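Glutathione S-transferase 1 (Ascaris suum, PDB 4Q5F) conjugates reduced glutathione to a wide range of hydrophobic electrophiles, both foreign and endogenous, and can also act as a glutathione peroxidase. Local coordinates at residues K108-M111 with A112-P116; P139-D142 with K143-L147. All coordinates share one frame; numbering follows the deposited sequence.

Contact 1: residues K108-M111 with A112-P116; sequences KDFM and AELRP. With GSH (glutathione), chain C.
F110 and L114, one helical turn apart, form the tight side of this contact. CD1 of L114 sits over one face of the F110 ring, 4.1 Å from its centroid, a CH-pi contact. The ring reaches there because CG is anti to the backbone N (chi1 -177°). The same methyl also meets CE of M111 at 3.7 Å, since the M111 chain bends at chi2 and chi3. Beside this cluster, R115 lays its extended chain across M111: M111 CG lies 3.3 Å from R115 NH2, over one guanidinium face. W179 of helix 167-182 packs on M111, L114 and R115. Of the backbone bonds, R115 N to M111 O is nearly straight (2.9 Å, 172°), while L114 N to F110 O is weak at 3.5 Å. The looser side faces solvent at A112. Partly exposed D109 turns away from the cluster but is held: its OD2 accepts a 2.5 Å hydrogen bond from N1 of glutathione and a weak one from Q75 of the second subunit, which grips the ligand further. An aspartate reaching across the dimer interface to the gamma-glutamyl amino group is characteristic of the glutathione site of sigma-class GSTs and their alpha, mu and pi relatives.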
# COMPACT_ATOMS: atom_id res chain seq x y z
N LYS B 108 -4.66 -4.59 -3.40
CA LYS B 108 -3.83 -3.60 -4.07
C LYS B 108 -2.88 -4.24 -5.07
O LYS B 108 -2.68 -3.71 -6.16
CB LYS B 108 -3.05 -2.77 -3.04
CG LYS B 108 -3.73 -1.46 -2.65
CD LYS B 108 -3.03 -0.81 -1.46
CE LYS B 108 -2.38 0.52 -1.83
NZ LYS B 108 -1.58 1.06 -0.70
N ASP B 109 -2.29 -5.38 -4.70
CA ASP B 109 -1.41 -6.11 -5.61
C ASP B 109 -2.19 -6.55 -6.85
O ASP B 109 -1.70 -6.44 -7.98
CB ASP B 109 -0.82 -7.35 -4.93
CG ASP B 109 0.28 -7.01 -3.94
OD1 ASP B 109 0.78 -5.87 -3.96
OD2 ASP B 109 0.65 -7.91 -3.15
N PHE B 110 -3.40 -7.05 -6.63
CA PHE B 110 -4.28 -7.45 -7.72
C PHE B 110 -4.55 -6.27 -8.65
O PHE B 110 -4.43 -6.38 -9.87
CB PHE B 110 -5.59 -7.98 -7.14
CG PHE B 110 -6.56 -8.49 -8.18
CD1 PHE B 110 -6.12 -8.96 -9.40
CD2 PHE B 110 -7.92 -8.48 -7.92
CE1 PHE B 110 -7.02 -9.42 -10.34
CE2 PHE B 110 -8.82 -8.94 -8.86
CZ PHE B 110 -8.37 -9.41 -10.07
N MET B 111 -4.93 -5.14 -8.06
CA MET B 111 -5.22 -3.93 -8.82
C MET B 111 -4.00 -3.46 -9.61
O MET B 111 -4.13 -2.88 -10.69
CB MET B 111 -5.67 -2.81 -7.89
CG MET B 111 -7.08 -2.98 -7.32
SD MET B 111 -8.36 -2.91 -8.59
CE MET B 111 -8.68 -4.66 -8.85
N ALA B 112 -2.81 -3.69 -9.06
CA ALA B 112 -1.57 -3.26 -9.71
C ALA B 112 -1.37 -3.96 -11.05
O ALA B 112 -0.63 -3.48 -11.91
CB ALA B 112 -0.38 -3.51 -8.79
N GLU B 113 -2.03 -5.11 -11.22
CA GLU B 113 -1.95 -5.86 -12.47
C GLU B 113 -2.93 -5.27 -13.48
O GLU B 113 -2.59 -5.09 -14.65
CB GLU B 113 -2.30 -7.33 -12.24
CG GLU B 113 -1.64 -7.98 -11.02
CD GLU B 113 -0.43 -8.82 -11.37
OE1 GLU B 113 0.29 -8.45 -12.32
OE2 GLU B 113 -0.20 -9.85 -10.70
N LEU B 114 -4.14 -4.97 -13.02
CA LEU B 114 -5.24 -4.58 -13.89
C LEU B 114 -5.19 -3.12 -14.34
O LEU B 114 -5.32 -2.83 -15.53
CB LEU B 114 -6.57 -4.83 -13.19
CG LEU B 114 -6.94 -6.27 -12.84
CD1 LEU B 114 -8.28 -6.29 -12.13
CD2 LEU B 114 -6.97 -7.15 -14.08
N ARG B 115 -5.02 -2.21 -13.39
CA ARG B 115 -5.17 -0.78 -13.64
C ARG B 115 -4.33 -0.23 -14.80
O ARG B 115 -4.82 0.59 -15.58
CB ARG B 115 -4.93 0.02 -12.36
CG ARG B 115 -6.14 0.05 -11.44
CD ARG B 115 -5.83 0.55 -10.03
NE ARG B 115 -6.93 0.27 -9.12
CZ ARG B 115 -6.89 0.47 -7.80
NH1 ARG B 115 -5.81 0.96 -7.23
NH2 ARG B 115 -7.96 0.17 -7.06
N PRO B 116 -3.07 -0.68 -14.93
CA PRO B 116 -2.24 -0.21 -16.05
C PRO B 116 -2.82 -0.55 -17.43
O PRO B 116 -2.39 0.03 -18.42
CB PRO B 116 -0.91 -0.94 -15.84
CG PRO B 116 -0.87 -1.26 -14.39
CD PRO B 116 -2.29 -1.51 -13.99
N1 GSH C . 2.65 -7.48 -1.64
CA1 GSH C . 3.48 -8.43 -0.98
C1 GSH C . 4.08 -7.79 0.25
O11 GSH C . 4.36 -8.50 1.25
O12 GSH C . 4.31 -6.56 0.27
CB1 GSH C . 4.57 -8.88 -1.93
CG1 GSH C . 5.31 -10.08 -1.34
CD1 GSH C . 6.22 -10.73 -2.40
OE1 GSH C . 6.21 -10.32 -3.54
N2 GSH C . 7.08 -11.82 -2.01
CA2 GSH C . 7.94 -12.47 -2.95
C2 GSH C . 7.66 -13.96 -2.88
O2 GSH C . 7.07 -14.42 -1.91
CB2 GSH C . 9.38 -12.22 -2.61
SG2 GSH C . 9.70 -10.48 -2.55
N3 GSH C . 8.09 -14.84 -3.95
CA3 GSH C . 7.82 -16.26 -3.87
C3 GSH C . 6.42 -16.55 -4.43
O31 GSH C . 5.61 -15.61 -4.62
O32 GSH C . 6.10 -17.73 -4.70

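Contact 2: residues P139-D142 with K143-L147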
# COMPACT_ATOMS: atom_id res chain seq x y z
N PRO B 139 -5.38 -13.91 -16.36
CA PRO B 139 -4.40 -14.57 -15.49
C PRO B 139 -4.32 -13.90 -14.12
O PRO B 139 -4.19 -14.59 -13.11
CB PRO B 139 -3.07 -14.38 -16.24
CG PRO B 139 -3.45 -14.02 -17.64
CD PRO B 139 -4.71 -13.24 -17.49
N ALA B 140 -4.40 -12.57 -14.09
CA ALA B 140 -4.41 -11.83 -12.83
C ALA B 140 -5.64 -12.21 -12.02
O ALA B 140 -5.55 -12.50 -10.83
CB ALA B 140 -4.40 -10.33 -13.11
N ARG B 141 -6.78 -12.19 -12.69
CA ARG B 141 -8.05 -12.61 -12.11
C ARG B 141 -7.95 -14.01 -11.51
O ARG B 141 -8.35 -14.24 -10.37
CB ARG B 141 -9.13 -12.59 -13.20
CG ARG B 141 -10.47 -13.17 -12.81
CD ARG B 141 -11.41 -13.17 -14.00
NE ARG B 141 -11.05 -14.17 -15.01
CZ ARG B 141 -11.60 -15.37 -15.13
NH1 ARG B 141 -12.57 -15.76 -14.30
NH2 ARG B 141 -11.19 -16.20 -16.08
N ASP B 142 -7.40 -14.93 -12.28
CA ASP B 142 -7.32 -16.33 -11.87
C ASP B 142 -6.38 -16.54 -10.69
O ASP B 142 -6.58 -17.45 -9.89
CB ASP B 142 -6.90 -17.20 -13.05
CG ASP B 142 -7.97 -17.29 -14.13
OD1 ASP B 142 -8.92 -16.48 -14.09
OD2 ASP B 142 -7.86 -18.17 -15.01
N LYS B 143 -5.35 -15.71 -10.58
CA LYS B 143 -4.42 -15.83 -9.46
C LYS B 143 -4.99 -15.23 -8.18
O LYS B 143 -4.89 -15.83 -7.11
CB LYS B 143 -3.08 -15.14 -9.77
CG LYS B 143 -2.00 -15.44 -8.73
CD LYS B 143 -0.80 -14.51 -8.83
CE LYS B 143 0.40 -15.12 -8.12
NZ LYS B 143 1.45 -14.12 -7.78
N HIS B 144 -5.58 -14.04 -8.29
CA HIS B 144 -5.90 -13.23 -7.12
C HIS B 144 -7.26 -13.51 -6.48
O HIS B 144 -7.38 -13.50 -5.25
CB HIS B 144 -5.78 -11.75 -7.46
CG HIS B 144 -4.36 -11.28 -7.58
ND1 HIS B 144 -3.60 -10.94 -6.48
CD2 HIS B 144 -3.56 -11.10 -8.65
CE1 HIS B 144 -2.40 -10.57 -6.88
NE2 HIS B 144 -2.35 -10.66 -8.19
N LEU B 145 -8.28 -13.75 -7.30
CA LEU B 145 -9.62 -13.99 -6.78
C LEU B 145 -9.68 -15.18 -5.81
O LEU B 145 -10.29 -15.08 -4.75
CB LEU B 145 -10.63 -14.17 -7.92
CG LEU B 145 -10.92 -12.94 -8.78
CD1 LEU B 145 -12.03 -13.26 -9.77
CD2 LEU B 145 -11.30 -11.73 -7.94
N PRO B 146 -9.04 -16.31 -6.18
CA PRO B 146 -9.02 -17.42 -5.21
C PRO B 146 -8.38 -17.04 -3.87
O PRO B 146 -8.79 -17.54 -2.83
CB PRO B 146 -8.19 -18.50 -5.91
CG PRO B 146 -7.79 -17.94 -7.23
CD PRO B 146 -8.61 -16.74 -7.51
N LEU B 147 -7.39 -16.15 -3.91
CA LEU B 147 -6.71 -15.72 -2.69
C LEU B 147 -7.61 -14.83 -1.83
O LEU B 147 -7.61 -14.92 -0.61
CB LEU B 147 -5.40 -15.00 -3.02
CG LEU B 147 -4.38 -15.84 -3.79
CD1 LEU B 147 -3.22 -14.99 -4.26
CD2 LEU B 147 -3.88 -17.00 -2.95
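R141 and L145 touch one turn apart on the helix 129-155: CG of R141 meets the CD1 methyl of L145 at 3.4 Å. A chi1 of 172° swings the R141 chain away from its own backbone N, leaving CG beside the carbonyl carbon, and the arginine presents its aliphatic root to the leucine. Beyond that root the chain bends at chi3, and the guanidinium turns back over the neighbouring D142, whose OD1 lies 3.0 Å from R141 NH2. The carboxylate oxygen stands above one face of the guanidinium, well out of its plane, so the salt bridge rests on charge alone, with no N-H aimed at it.

The second pairing joins A140 and H144. The imidazole presents its edge to the backbone of A140, with H144 CD2 3.3 Å from A140 O and the oxygen in the ring plane. That carbonyl oxygen also receives the main-chain bond from H144 N, at 3.0 Å, and a weak one from K143 N. P146 has no N-H to give; its ring lies against the preceding turn instead, its CG 3.0 Å from D142 O, and the helix kinks at this proline. The bond from L145 N to R141 O, 3.1 Å long, carries the helical pattern up to the kink.

Farther out, helix 94-114 positions the buried side chains. F110 meets the H144 ring with the two planes about 25° apart and packs on L145, while E113 OE2 makes a weak hydrogen bond with H144 NE2. F186 packs on R141, and H190 touches both L145 and P146. K143, by contrast, lies on the exposed side of the helix. The whole is a proline-kinked, amphipathic helix, packed by its buried face into the all-helical C-terminal domain of the GST fold.

Contacts 1 and 2 each join side chains about one turn apart, near the end of helix 94-114 and along helix 129-155, which pack together in the C-terminal domain. Each has three buried and three exposed residues, but contact 1 is centred about 12 Å from the chain's centre, contact 2 about 18 Å. They meet where F110 CE1 lies 3.4 Å from A140 O. Contact 1 combines an apolar core with an acidic group serving a glutathione held largely by the second subunit. K143 brings contact 2 within about 5 Å of a bound glutathione (nearest atoms), though away from the annotated sites; on its more exposed side an arginine and an aspartate form an ion pair.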